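Long-range contacts in N-acetylglucosaminidase (Paenibacillus barengoltzii, PDB 6INX), which probably hydrolyses beta-linked N-acetylglucosamine residues of glycans, as an N-acetylglucosaminidase of glycoside hydrolase family 18: residues R14-L19 with K51-L56; D125-F130 with G167-E172; Y185-G190 with H198-T203; D301-I306 with H332-A337. All blocks are in the same frame, centred on the assembly; numbering follows the deposited sequence.

Overall arrangement
Followed from the N terminus, the four contacts come in series, none nested in or crossing another. Contact 1 closes the loop that leaves strand 6-12 against helix 53-59, spanning strand 29-38 of the barrel. Contact 2 brings the start of helix 126-148 against the turn before helix 170-173, across strand 153-159. Contact 3 is the shortest closure, folding back one loop after strand 179-183. Contact 4 joins the first turns of helices 303-316 and 333-341, the last two long helices of the chain, with strand 320-324 between them. Contacts 3 and 4 touch through Thr199 and Asp301, their centres about 16 Å apart, whereas contacts 2 and 4 lie on opposite sides of the chain's centre.

Contact 1: residues R14-L19 with K51-L56; sequences RHLPEL and KLLPEL
Leu56 meets two leucines of the 14-19 segment with a single methyl: its CD1 lies 4.0 Å from Leu19 CD1 and 4.1 Å from Leu16 CD2. Both partners run across the Leu56 side chain at about a right angle, so the three meet through branch ends and not lengthwise. Leu52 reaches over differently. Its CG stands anti to the backbone N (chi1 -170°), which sends CD2 onto the backbone of the 3-10 turn, 3.6 Å from Pro17 CA and 3.7 Å from Leu16 O. Leu53 adds a looser touch, CD2 to Leu16 CD1 at 4.3 Å. The carbonyl that Leu52 brushes has its own partner, since Leu16 O accepts from Leu19 N and closes the turn that presents Leu16 and Leu19 to the same side. Ile32 of strand 29-38 touches Leu16 and Leu53, Ile30 lies against Leu19, and Leu24 of helix 21-24 meets both Leu19 and Leu56. The contact thus joins the segment after the first strand of a (beta/alpha)8 barrel to the helix after the second. With no hydrogen bond or charge pair crossing, cohesion rests on the van der Waals fit of aliphatic groups, mostly buried, with Leu52 and Pro17 nearer the surface.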
loop_
_atom_site.group_PDB
_atom_site.type_symbol
_atom_site.label_atom_id
_atom_site.label_comp_id
_atom_site.label_asym_id
_atom_site.label_seq_id
_atom_site.Cartn_x
_atom_site.Cartn_y
_atom_site.Cartn_z
ATOM N N ARG A 14 -32.810 1.081 7.286
ATOM C CA ARG A 14 -33.833 1.264 6.263
ATOM C C ARG A 14 -34.254 -0.060 5.629
ATOM O O ARG A 14 -35.388 -0.180 5.144
ATOM C CB ARG A 14 -33.294 2.234 5.212
ATOM C CG ARG A 14 -34.144 2.431 3.975
ATOM C CD ARG A 14 -33.480 3.451 3.056
ATOM N NE ARG A 14 -33.106 4.663 3.781
ATOM C CZ ARG A 14 -33.964 5.608 4.156
ATOM N NH1 ARG A 14 -35.257 5.488 3.878
ATOM N NH2 ARG A 14 -33.530 6.673 4.817
ATOM N N HIS A 15 -33.382 -1.068 5.642
ATOM C CA HIS A 15 -33.670 -2.349 5.003
ATOM C C HIS A 15 -34.217 -3.404 5.955
ATOM O O HIS A 15 -34.570 -4.496 5.501
ATOM C CB HIS A 15 -32.426 -2.895 4.291
ATOM C CG HIS A 15 -31.969 -2.048 3.145
ATOM N ND1 HIS A 15 -30.648 -1.958 2.766
ATOM C CD2 HIS A 15 -32.660 -1.245 2.302
ATOM C CE1 HIS A 15 -30.544 -1.136 1.736
ATOM N NE2 HIS A 15 -31.750 -0.689 1.436
ATOM N N LEU A 16 -34.289 -3.118 7.253
ATOM C CA LEU A 16 -34.831 -4.086 8.206
ATOM C C LEU A 16 -36.196 -4.641 7.817
ATOM O O LEU A 16 -36.387 -5.863 7.926
ATOM C CB LEU A 16 -34.824 -3.499 9.625
ATOM C CG LEU A 16 -33.451 -3.357 10.289
ATOM C CD1 LEU A 16 -33.567 -2.478 11.540
ATOM C CD2 LEU A 16 -32.846 -4.721 10.616
ATOM N N PRO A 17 -37.168 -3.839 7.368
ATOM C CA PRO A 17 -38.476 -4.418 7.002
ATOM C C PRO A 17 -38.424 -5.369 5.821
ATOM O O PRO A 17 -39.366 -6.148 5.633
ATOM C CB PRO A 17 -39.342 -3.189 6.690
ATOM C CG PRO A 17 -38.659 -2.047 7.369
ATOM C CD PRO A 17 -37.197 -2.366 7.302
ATOM N N GLU A 18 -37.367 -5.336 5.017
ATOM C CA GLU A 18 -37.276 -6.243 3.883
ATOM C C GLU A 18 -36.850 -7.654 4.273
ATOM O O GLU A 18 -36.962 -8.564 3.446
ATOM C CB GLU A 18 -36.329 -5.672 2.826
ATOM C CG GLU A 18 -36.740 -4.296 2.335
ATOM C CD GLU A 18 -35.638 -3.597 1.570
ATOM O OE1 GLU A 18 -34.678 -4.277 1.155
ATOM O OE2 GLU A 18 -35.733 -2.364 1.383
ATOM N N LEU A 19 -36.382 -7.859 5.503
ATOM C CA LEU A 19 -35.945 -9.184 5.922
ATOM C C LEU A 19 -37.135 -10.133 6.007
ATOM O O LEU A 19 -38.152 -9.821 6.637
ATOM C CB LEU A 19 -35.241 -9.101 7.275
ATOM C CG LEU A 19 -33.814 -8.542 7.245
ATOM C CD1 LEU A 19 -33.407 -8.048 8.622
ATOM C CD2 LEU A 19 -32.840 -9.599 6.745
ATOM N N LYS A 51 -38.127 -0.970 16.375
ATOM C CA LYS A 51 -39.263 -1.655 16.983
ATOM C C LYS A 51 -39.569 -2.988 16.318
ATOM O O LYS A 51 -40.323 -3.787 16.887
ATOM C CB LYS A 51 -40.512 -0.767 16.949
ATOM C CG LYS A 51 -40.402 0.509 17.766
ATOM C CD LYS A 51 -39.847 0.248 19.150
ATOM C CE LYS A 51 -40.496 1.162 20.183
ATOM N NZ LYS A 51 -41.161 2.336 19.551
ATOM N N LEU A 52 -38.999 -3.248 15.140
ATOM C CA LEU A 52 -39.188 -4.510 14.437
ATOM C C LEU A 52 -38.357 -5.647 15.018
ATOM O O LEU A 52 -38.611 -6.808 14.683
ATOM C CB LEU A 52 -38.849 -4.319 12.952
ATOM C CG LEU A 52 -39.191 -5.424 11.951
ATOM C CD1 LEU A 52 -40.667 -5.791 12.016
ATOM C CD2 LEU A 52 -38.790 -5.019 10.541
ATOM N N LEU A 53 -37.388 -5.350 15.883
ATOM C CA LEU A 53 -36.441 -6.378 16.306
ATOM C C LEU A 53 -37.065 -7.562 17.041
ATOM O O LEU A 53 -36.674 -8.703 16.743
ATOM C CB LEU A 53 -35.276 -5.755 17.086
ATOM C CG LEU A 53 -34.512 -4.644 16.364
ATOM C CD1 LEU A 53 -33.303 -4.251 17.200
ATOM C CD2 LEU A 53 -34.101 -5.057 14.952
ATOM N N PRO A 54 -37.998 -7.387 17.991
ATOM C CA PRO A 54 -38.609 -8.570 18.619
ATOM C C PRO A 54 -39.212 -9.553 17.630
ATOM O O PRO A 54 -39.089 -10.767 17.829
ATOM C CB PRO A 54 -39.661 -7.965 19.556
ATOM C CG PRO A 54 -39.088 -6.630 19.924
ATOM C CD PRO A 54 -38.400 -6.141 18.674
ATOM N N GLU A 55 -39.859 -9.067 16.569
ATOM C CA GLU A 55 -40.442 -9.977 15.588
ATOM C C GLU A 55 -39.365 -10.710 14.805
ATOM O O GLU A 55 -39.527 -11.892 14.474
ATOM C CB GLU A 55 -41.381 -9.222 14.645
ATOM C CG GLU A 55 -41.887 -10.053 13.459
ATOM C CD GLU A 55 -42.793 -11.211 13.877
ATOM O OE1 GLU A 55 -42.282 -12.335 14.076
ATOM O OE2 GLU A 55 -44.021 -11.003 14.001
ATOM N N LEU A 56 -38.259 -10.029 14.492
ATOM C CA LEU A 56 -37.163 -10.709 13.811
ATOM C C LEU A 56 -36.596 -11.821 14.682
ATOM O O LEU A 56 -36.298 -12.919 14.194
ATOM C CB LEU A 56 -36.067 -9.704 13.436
ATOM C CG LEU A 56 -36.472 -8.533 12.538
ATOM C CD1 LEU A 56 -35.242 -7.699 12.164
ATOM C CD2 LEU A 56 -37.204 -9.005 11.293
#

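Contact 2: residues D125-F130 with G167-E172; sequences DDKANF and GTEMAE
Lys127 and Thr168 bring the two backbones together, their CA atoms 4.6 Å apart, and Lys127 CA makes a CA-H...O contact to Gly167 O (3.3 Å). That buried carbonyl has no hydrogen-bonding partner in the model. With CG anti to the backbone N (chi1 -180°) and the remaining chain extended, Lys127 lies along the 167-168 backbone and brings CE to 3.3 Å from Thr168 O. Its NZ reaches the same oxygen through a water and bonds weakly to Asp166 O. A second water bridges the two backbones, donating to Lys127 O (2.7 Å) while accepting from Glu169 N. The extended Glu169 packs its CG against Lys127 CG at 4.0 Å, and its OE1 bonds to the Thr131 hydroxyl, one turn beyond Lys127. Replacing Glu169 by alanine removes this carboxylate and would probably leave the Thr131 hydroxyl without this mate and a gap beside the Lys127 methylenes. Thr168 sets CG2 against the Phe130 ring, 3.8 Å from CD2, while its OG1 bonds to Tyr164 O. Phe130 meets Trp110 ring to ring, nearly perpendicular. Trp110 sits in the DxxDxDxE sequence of family 18, so this contact joins neighbouring helical segments of the TIM barrel beside its active-site signature.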
loop_
_atom_site.group_PDB
_atom_site.type_symbol
_atom_site.label_atom_id
_atom_site.label_comp_id
_atom_site.label_asym_id
_atom_site.label_seq_id
_atom_site.Cartn_x
_atom_site.Cartn_y
_atom_site.Cartn_z
ATOM N N ASP A 125 -2.673 8.871 20.184
ATOM C CA ASP A 125 -3.177 8.317 21.434
ATOM C C ASP A 125 -4.297 7.308 21.215
ATOM O O ASP A 125 -4.611 6.549 22.140
ATOM C CB ASP A 125 -3.680 9.438 22.354
ATOM C CG ASP A 125 -2.581 10.388 22.781
ATOM O OD1 ASP A 125 -1.401 9.991 22.751
ATOM O OD2 ASP A 125 -2.908 11.537 23.153
ATOM N N ASP A 126 -4.902 7.275 20.018
ATOM C CA ASP A 126 -5.999 6.344 19.757
ATOM C C ASP A 126 -5.560 4.892 19.910
ATOM O O ASP A 126 -6.390 4.020 20.191
ATOM C CB ASP A 126 -6.532 6.513 18.330
ATOM C CG ASP A 126 -7.188 7.845 18.072
ATOM O OD1 ASP A 126 -7.537 8.589 19.023
ATOM O OD2 ASP A 126 -7.379 8.131 16.873
ATOM N N LYS A 127 -4.280 4.603 19.678
ATOM C CA LYS A 127 -3.827 3.215 19.752
ATOM C C LYS A 127 -4.046 2.639 21.147
ATOM O O LYS A 127 -4.623 1.556 21.302
ATOM C CB LYS A 127 -2.360 3.137 19.326
ATOM C CG LYS A 127 -1.783 1.736 19.354
ATOM C CD LYS A 127 -0.455 1.697 18.629
ATOM C CE LYS A 127 0.202 0.333 18.767
ATOM N NZ LYS A 127 1.427 0.278 17.917
ATOM N N ALA A 128 -3.619 3.363 22.182
ATOM C CA ALA A 128 -3.892 2.907 23.539
ATOM C C ALA A 128 -5.349 3.143 23.925
ATOM O O ALA A 128 -5.957 2.305 24.602
ATOM C CB ALA A 128 -2.950 3.615 24.519
ATOM N N ASN A 129 -5.939 4.254 23.464
ATOM C CA ASN A 129 -7.278 4.624 23.926
ATOM C C ASN A 129 -8.355 3.687 23.383
ATOM O O ASN A 129 -9.388 3.499 24.034
ATOM C CB ASN A 129 -7.589 6.078 23.545
ATOM C CG ASN A 129 -6.774 7.069 24.335
ATOM O OD1 ASN A 129 -6.173 6.719 25.345
ATOM N ND2 ASN A 129 -6.731 8.300 23.875
ATOM N N PHE A 130 -8.139 3.102 22.198
ATOM C CA PHE A 130 -9.095 2.139 21.645
ATOM C C PHE A 130 -9.224 0.919 22.549
ATOM O O PHE A 130 -10.336 0.435 22.801
ATOM C CB PHE A 130 -8.619 1.747 20.238
ATOM C CG PHE A 130 -9.535 0.821 19.466
ATOM C CD1 PHE A 130 -10.884 1.114 19.274
ATOM C CD2 PHE A 130 -9.006 -0.313 18.848
ATOM C CE1 PHE A 130 -11.690 0.287 18.508
ATOM C CE2 PHE A 130 -9.806 -1.147 18.085
ATOM C CZ PHE A 130 -11.151 -0.851 17.913
ATOM N N GLY A 167 -2.120 0.845 14.117
ATOM C CA GLY A 167 -2.874 1.799 14.903
ATOM C C GLY A 167 -3.631 1.216 16.073
ATOM O O GLY A 167 -4.387 1.948 16.726
ATOM N N THR A 168 -3.446 -0.071 16.373
ATOM C CA THR A 168 -4.183 -0.731 17.445
ATOM C C THR A 168 -3.255 -1.668 18.211
ATOM O O THR A 168 -2.099 -1.885 17.832
ATOM C CB THR A 168 -5.353 -1.550 16.890
ATOM O OG1 THR A 168 -4.847 -2.490 15.938
ATOM C CG2 THR A 168 -6.359 -0.652 16.191
ATOM N N GLU A 169 -3.788 -2.227 19.292
ATOM C CA GLU A 169 -3.127 -3.245 20.113
ATOM C C GLU A 169 -3.976 -4.514 20.049
ATOM O O GLU A 169 -4.664 -4.847 21.011
ATOM C CB GLU A 169 -3.002 -2.754 21.575
ATOM C CG GLU A 169 -2.298 -1.420 21.758
ATOM C CD GLU A 169 -2.398 -0.864 23.186
ATOM O OE1 GLU A 169 -3.382 -1.147 23.909
ATOM O OE2 GLU A 169 -1.481 -0.122 23.592
ATOM N N MET A 170 -3.932 -5.217 18.912
ATOM C CA MET A 170 -4.940 -6.243 18.656
ATOM C C MET A 170 -4.867 -7.402 19.644
ATOM O O MET A 170 -5.897 -8.011 19.944
ATOM C CB MET A 170 -4.862 -6.734 17.211
ATOM C CG MET A 170 -5.458 -5.748 16.194
ATOM S SD MET A 170 -7.135 -5.172 16.583
ATOM C CE MET A 170 -7.961 -6.755 16.788
ATOM N N ALA A 171 -3.679 -7.707 20.174
ATOM C CA ALA A 171 -3.581 -8.785 21.153
ATOM C C ALA A 171 -4.349 -8.447 22.423
ATOM O O ALA A 171 -4.882 -9.345 23.084
ATOM C CB ALA A 171 -2.113 -9.057 21.480
ATOM N N GLU A 172 -4.415 -7.160 22.772
ATOM C CA GLU A 172 -5.212 -6.724 23.915
ATOM C C GLU A 172 -6.674 -6.539 23.523
ATOM O O GLU A 172 -7.581 -6.976 24.238
ATOM C CB GLU A 172 -4.652 -5.409 24.455
ATOM C CG GLU A 172 -3.221 -5.486 24.965
ATOM C CD GLU A 172 -3.062 -6.477 26.102
ATOM O OE1 GLU A 172 -2.135 -7.313 26.037
ATOM O OE2 GLU A 172 -3.869 -6.427 27.053
HETATM O O HOH W 1 -5.911 -0.710 20.468
HETATM O O HOH W 2 0.796 -2.461 16.807
#

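Contact 3: residues Y185-G190 with H198-T203; sequences YDMRGG and HTNLYT
His198 offers two acceptors to consecutive amides earlier in the same loop. Its ring ND1 takes the N-H of Asp186 at 2.9 Å, with the donor only 4° out of the ring plane, and its backbone O takes the N-H of Met187, also at 2.9 Å, on a lone pair in the carbonyl plane. The same carbonyl receives a CA-H...O contact from Tyr185 CA (3.3 Å). A phenylalanine in place of His198 would lack the ring acceptor and would probably leave the Asp186 amide without its mate. The Asp186 carboxylate runs alongside the imidazole, but its OD1 is bound by Tyr237 and by a salt bridge to Arg239. Arg188 is well supplied: NE by Asp207, NH2 by Ile211 O and Phe209 O, NH1 by His197 O, with Asn200 OD1 3.0 Å from NH1. The Asn200 amide stands nearly perpendicular to the guanidinium, and its ND2 donates to Tyr202 O (2.8 Å). A bend at chi3 (-71°) brings Met187 CE to 3.4 Å from Asn200 OD1. Arg188 O is the exception, buried against His198 CB at 3.2 Å with no polar partner. Tyr185 and Asp186 belong to an MTYD sequence familiar in family 18, where fixed amides and paired charges suggest a pre-organised loop.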
loop_
_atom_site.group_PDB
_atom_site.type_symbol
_atom_site.label_atom_id
_atom_site.label_comp_id
_atom_site.label_asym_id
_atom_site.label_seq_id
_atom_site.Cartn_x
_atom_site.Cartn_y
_atom_site.Cartn_z
ATOM N N TYR A 185 -12.753 -6.010 2.229
ATOM C CA TYR A 185 -13.359 -5.399 1.059
ATOM C C TYR A 185 -12.929 -3.940 1.064
ATOM O O TYR A 185 -12.403 -3.436 2.062
ATOM C CB TYR A 185 -14.889 -5.583 1.002
ATOM C CG TYR A 185 -15.666 -5.351 2.280
ATOM C CD1 TYR A 185 -15.834 -4.080 2.797
ATOM C CD2 TYR A 185 -16.253 -6.416 2.959
ATOM C CE1 TYR A 185 -16.565 -3.868 3.959
ATOM C CE2 TYR A 185 -16.999 -6.210 4.120
ATOM C CZ TYR A 185 -17.136 -4.936 4.613
ATOM O OH TYR A 185 -17.864 -4.704 5.763
ATOM N N ASP A 186 -13.144 -3.258 -0.063
ATOM C CA ASP A 186 -12.538 -1.934 -0.294
ATOM C C ASP A 186 -11.028 -1.969 -0.063
ATOM O O ASP A 186 -10.423 -0.953 0.293
ATOM C CB ASP A 186 -13.149 -0.819 0.571
ATOM C CG ASP A 186 -14.637 -0.690 0.411
ATOM O OD1 ASP A 186 -15.159 -0.980 -0.680
ATOM O OD2 ASP A 186 -15.287 -0.278 1.404
ATOM N N MET A 187 -10.405 -3.141 -0.240
ATOM C CA MET A 187 -8.975 -3.251 0.051
ATOM C C MET A 187 -8.141 -2.505 -0.971
ATOM O O MET A 187 -7.001 -2.117 -0.672
ATOM C CB MET A 187 -8.540 -4.715 0.128
ATOM C CG MET A 187 -9.069 -5.416 1.391
ATOM S SD MET A 187 -8.463 -7.091 1.656
ATOM C CE MET A 187 -9.337 -7.956 0.342
ATOM N N ARG A 188 -8.696 -2.329 -2.164
ATOM C CA ARG A 188 -8.230 -1.412 -3.189
ATOM C C ARG A 188 -9.454 -0.618 -3.599
ATOM O O ARG A 188 -10.497 -1.203 -3.904
ATOM C CB ARG A 188 -7.698 -2.189 -4.391
ATOM C CG ARG A 188 -6.503 -3.051 -4.022
ATOM C CD ARG A 188 -6.176 -4.087 -5.103
ATOM N NE ARG A 188 -5.026 -4.873 -4.671
ATOM C CZ ARG A 188 -5.051 -5.825 -3.738
ATOM N NH1 ARG A 188 -6.184 -6.137 -3.116
ATOM N NH2 ARG A 188 -3.929 -6.447 -3.392
ATOM N N GLY A 189 -9.347 0.703 -3.568
ATOM C CA GLY A 189 -10.518 1.526 -3.784
ATOM C C GLY A 189 -10.179 2.994 -3.926
ATOM O O GLY A 189 -9.394 3.366 -4.800
ATOM N N GLY A 190 -10.722 3.828 -3.039
ATOM C CA GLY A 190 -10.701 5.267 -3.255
ATOM C C GLY A 190 -9.358 5.943 -3.044
ATOM O O GLY A 190 -9.241 7.140 -3.336
ATOM N N HIS A 198 -10.844 -5.717 -5.085
ATOM C CA HIS A 198 -11.138 -5.036 -3.827
ATOM C C HIS A 198 -11.448 -5.987 -2.684
ATOM O O HIS A 198 -11.381 -5.581 -1.519
ATOM C CB HIS A 198 -12.196 -3.929 -4.029
ATOM C CG HIS A 198 -13.618 -4.356 -3.809
ATOM N ND1 HIS A 198 -14.277 -4.158 -2.615
ATOM C CD2 HIS A 198 -14.540 -4.857 -4.666
ATOM C CE1 HIS A 198 -15.527 -4.570 -2.727
ATOM N NE2 HIS A 198 -15.713 -5.001 -3.962
ATOM N N THR A 199 -11.763 -7.243 -2.990
ATOM C CA THR A 199 -12.214 -8.182 -1.975
ATOM C C THR A 199 -11.653 -9.579 -2.263
ATOM O O THR A 199 -12.326 -10.599 -2.090
ATOM C CB THR A 199 -13.735 -8.085 -1.804
ATOM O OG1 THR A 199 -14.165 -8.834 -0.662
ATOM C CG2 THR A 199 -14.496 -8.513 -3.065
ATOM N N ASN A 200 -10.380 -9.625 -2.654
ATOM C CA ASN A 200 -9.757 -10.855 -3.133
ATOM C C ASN A 200 -9.335 -11.790 -2.005
ATOM O O ASN A 200 -8.709 -11.376 -1.026
ATOM C CB ASN A 200 -8.522 -10.535 -3.984
ATOM C CG ASN A 200 -7.518 -9.607 -3.278
ATOM O OD1 ASN A 200 -7.892 -8.581 -2.680
ATOM N ND2 ASN A 200 -6.225 -9.951 -3.374
ATOM N N LEU A 201 -9.641 -13.077 -2.186
ATOM C CA LEU A 201 -9.208 -14.090 -1.236
ATOM C C LEU A 201 -7.684 -14.157 -1.130
ATOM O O LEU A 201 -7.133 -14.157 -0.025
ATOM C CB LEU A 201 -9.799 -15.448 -1.630
ATOM C CG LEU A 201 -9.430 -16.585 -0.682
ATOM C CD1 LEU A 201 -9.852 -16.246 0.741
ATOM C CD2 LEU A 201 -10.087 -17.884 -1.139
ATOM N N TYR A 202 -6.976 -14.248 -2.266
ATOM C CA TYR A 202 -5.524 -14.370 -2.241
ATOM C C TYR A 202 -4.865 -13.230 -3.006
ATOM O O TYR A 202 -5.449 -12.636 -3.914
ATOM C CB TYR A 202 -5.039 -15.693 -2.866
ATOM C CG TYR A 202 -5.477 -16.946 -2.145
ATOM C CD1 TYR A 202 -4.929 -17.316 -0.929
ATOM C CD2 TYR A 202 -6.445 -17.767 -2.703
ATOM C CE1 TYR A 202 -5.342 -18.482 -0.286
ATOM C CE2 TYR A 202 -6.858 -18.921 -2.073
ATOM C CZ TYR A 202 -6.309 -19.273 -0.872
ATOM O OH TYR A 202 -6.734 -20.433 -0.254
ATOM N N THR A 203 -3.614 -12.956 -2.649
ATOM C CA THR A 203 -2.822 -11.940 -3.331
ATOM C C THR A 203 -2.329 -12.476 -4.669
ATOM O O THR A 203 -1.910 -13.629 -4.775
ATOM C CB THR A 203 -1.642 -11.534 -2.450
ATOM O OG1 THR A 203 -2.149 -11.046 -1.199
ATOM C CG2 THR A 203 -0.798 -10.449 -3.118
#

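Contact 4: residues D301-I306 with H332-A337; sequences DDEMSI and HRLLDA
A salt bridge near the surface and a small apolar interface behind it join the first turns of helices 303-316 and 333-341, with Glu303 and Arg333 meeting at the outer side. Arg333 donates from NE to Glu303 OE2 at 3.1 Å in a bond of 157°; the oxygen sits in the guanidinium plane and is approached nearly along its C-O axis. A bend at chi2 (94°) turns the Glu303 carboxylate across to its partner, and the two flat groups end 20° apart. A water completes the bridge, donating to Glu303 OE1 (3.0 Å) and accepting from Arg333 NH2. Inward, Leu334 CD2 touches Ile306 CD1 at 3.9 Å and comes to 3.7 Å from Glu303 N, over the start of the first helix. Ala337 CB lies 4.0 Å from Glu303 CG and also meets Ile306 CG2, its small size matching the close approach of the helices here. These are the helices that flank the last strand, 320-324, of the (beta/alpha)8 barrel. The first begins with a capping box: Ser305 N donates to Asp302 OD1 (2.9 Å), and Asp302 N donates to Ser305 OG. The same hydroxyl donates to Asp301 OD1 at 2.7 Å, meeting it from above the carboxylate plane. Asp302 OD2 has a salt bridge to Arg280, and Asp301 OD2 one to Lys309. Phe265 of helix 265-272 touches Glu303, Arg333 and Leu334.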
loop_
_atom_site.group_PDB
_atom_site.type_symbol
_atom_site.label_atom_id
_atom_site.label_comp_id
_atom_site.label_asym_id
_atom_site.label_seq_id
_atom_site.Cartn_x
_atom_site.Cartn_y
_atom_site.Cartn_z
ATOM N N ASP A 301 -17.368 -9.504 -5.855
ATOM C CA ASP A 301 -17.515 -10.858 -5.325
ATOM C C ASP A 301 -18.707 -11.516 -6.015
ATOM O O ASP A 301 -19.715 -10.854 -6.306
ATOM C CB ASP A 301 -17.860 -10.805 -3.819
ATOM C CG ASP A 301 -16.733 -11.311 -2.905
ATOM O OD1 ASP A 301 -15.793 -11.993 -3.368
ATOM O OD2 ASP A 301 -16.802 -11.016 -1.684
ATOM N N ASP A 302 -18.596 -12.815 -6.287
ATOM C CA ASP A 302 -19.760 -13.538 -6.797
ATOM C C ASP A 302 -19.934 -14.860 -6.062
ATOM O O ASP A 302 -19.257 -15.102 -5.062
ATOM C CB ASP A 302 -19.697 -13.700 -8.328
ATOM C CG ASP A 302 -18.567 -14.606 -8.801
ATOM O OD1 ASP A 302 -17.837 -15.184 -7.977
ATOM O OD2 ASP A 302 -18.412 -14.753 -10.030
ATOM N N GLU A 303 -20.833 -15.730 -6.539
ATOM C CA GLU A 303 -21.008 -17.012 -5.859
ATOM C C GLU A 303 -19.732 -17.848 -5.895
ATOM O O GLU A 303 -19.463 -18.613 -4.960
ATOM C CB GLU A 303 -22.178 -17.789 -6.476
ATOM C CG GLU A 303 -23.509 -17.043 -6.446
ATOM C CD GLU A 303 -23.784 -16.260 -7.721
ATOM O OE1 GLU A 303 -22.873 -15.568 -8.234
ATOM O OE2 GLU A 303 -24.920 -16.345 -8.224
ATOM N N MET A 304 -18.926 -17.696 -6.947
ATOM C CA MET A 304 -17.696 -18.473 -7.091
ATOM C C MET A 304 -16.645 -18.040 -6.065
ATOM O O MET A 304 -16.070 -18.873 -5.354
ATOM C CB MET A 304 -17.176 -18.310 -8.523
ATOM C CG MET A 304 -16.094 -19.272 -8.981
ATOM S SD MET A 304 -15.749 -19.063 -10.753
ATOM C CE MET A 304 -17.211 -19.793 -11.487
ATOM N N SER A 305 -16.393 -16.737 -5.959
ATOM C CA SER A 305 -15.420 -16.276 -4.973
ATOM C C SER A 305 -15.920 -16.499 -3.548
ATOM O O SER A 305 -15.133 -16.828 -2.655
ATOM C CB SER A 305 -15.068 -14.807 -5.220
ATOM O OG SER A 305 -16.208 -13.964 -5.152
ATOM N N ILE A 306 -17.230 -16.358 -3.324
ATOM C CA ILE A 306 -17.781 -16.631 -2.003
ATOM C C ILE A 306 -17.572 -18.097 -1.612
ATOM O O ILE A 306 -17.185 -18.394 -0.475
ATOM C CB ILE A 306 -19.252 -16.186 -1.928
ATOM C CG1 ILE A 306 -19.333 -14.656 -1.864
ATOM C CG2 ILE A 306 -19.958 -16.818 -0.732
ATOM C CD1 ILE A 306 -20.763 -14.126 -1.996
ATOM N N HIS A 332 -30.693 -12.203 -4.260
ATOM C CA HIS A 332 -30.628 -13.108 -3.111
ATOM C C HIS A 332 -29.605 -14.226 -3.273
ATOM O O HIS A 332 -29.463 -15.058 -2.364
ATOM C CB HIS A 332 -32.000 -13.685 -2.725
ATOM C CG HIS A 332 -33.113 -12.689 -2.810
ATOM N ND1 HIS A 332 -33.252 -11.653 -1.912
ATOM C CD2 HIS A 332 -34.136 -12.565 -3.688
ATOM C CE1 HIS A 332 -34.313 -10.934 -2.232
ATOM N NE2 HIS A 332 -34.868 -11.466 -3.307
ATOM N N ARG A 333 -28.854 -14.252 -4.379
ATOM C CA ARG A 333 -27.968 -15.373 -4.659
ATOM C C ARG A 333 -26.727 -15.363 -3.774
ATOM O O ARG A 333 -26.218 -16.431 -3.417
ATOM C CB ARG A 333 -27.585 -15.386 -6.144
ATOM C CG ARG A 333 -28.800 -15.282 -7.073
ATOM C CD ARG A 333 -28.556 -15.899 -8.450
ATOM N NE ARG A 333 -27.575 -15.158 -9.233
ATOM C CZ ARG A 333 -27.873 -14.256 -10.167
ATOM N NH1 ARG A 333 -29.139 -13.961 -10.448
ATOM N NH2 ARG A 333 -26.897 -13.642 -10.820
ATOM N N LEU A 334 -26.226 -14.178 -3.399
ATOM C CA LEU A 334 -24.959 -14.132 -2.680
ATOM C C LEU A 334 -25.123 -14.593 -1.238
ATOM O O LEU A 334 -24.272 -15.323 -0.716
ATOM C CB LEU A 334 -24.351 -12.729 -2.769
ATOM C CG LEU A 334 -23.971 -12.239 -4.168
ATOM C CD1 LEU A 334 -23.173 -10.941 -4.086
ATOM C CD2 LEU A 334 -23.187 -13.307 -4.928
ATOM N N LEU A 335 -26.224 -14.210 -0.587
ATOM C CA LEU A 335 -26.511 -14.744 0.741
ATOM C C LEU A 335 -26.739 -16.253 0.693
ATOM O O LEU A 335 -26.264 -16.990 1.566
ATOM C CB LEU A 335 -27.718 -14.036 1.353
ATOM C CG LEU A 335 -28.234 -14.623 2.677
ATOM C CD1 LEU A 335 -27.119 -14.759 3.716
ATOM C CD2 LEU A 335 -29.366 -13.773 3.212
ATOM N N ASP A 336 -27.446 -16.740 -0.329
ATOM C CA ASP A 336 -27.625 -18.184 -0.460
ATOM C C ASP A 336 -26.284 -18.902 -0.600
ATOM O O ASP A 336 -26.053 -19.937 0.036
ATOM C CB ASP A 336 -28.520 -18.481 -1.661
ATOM C CG ASP A 336 -29.594 -19.492 -1.347
ATOM O OD1 ASP A 336 -29.968 -19.613 -0.161
ATOM O OD2 ASP A 336 -30.062 -20.171 -2.284
ATOM N N ALA A 337 -25.379 -18.355 -1.417
ATOM C CA ALA A 337 -24.068 -18.968 -1.593
ATOM C C ALA A 337 -23.294 -19.013 -0.282
ATOM O O ALA A 337 -22.621 -20.008 0.022
ATOM C CB ALA A 337 -23.276 -18.202 -2.653
HETATM O O HOH W 3 -24.427 -14.514 -10.587
#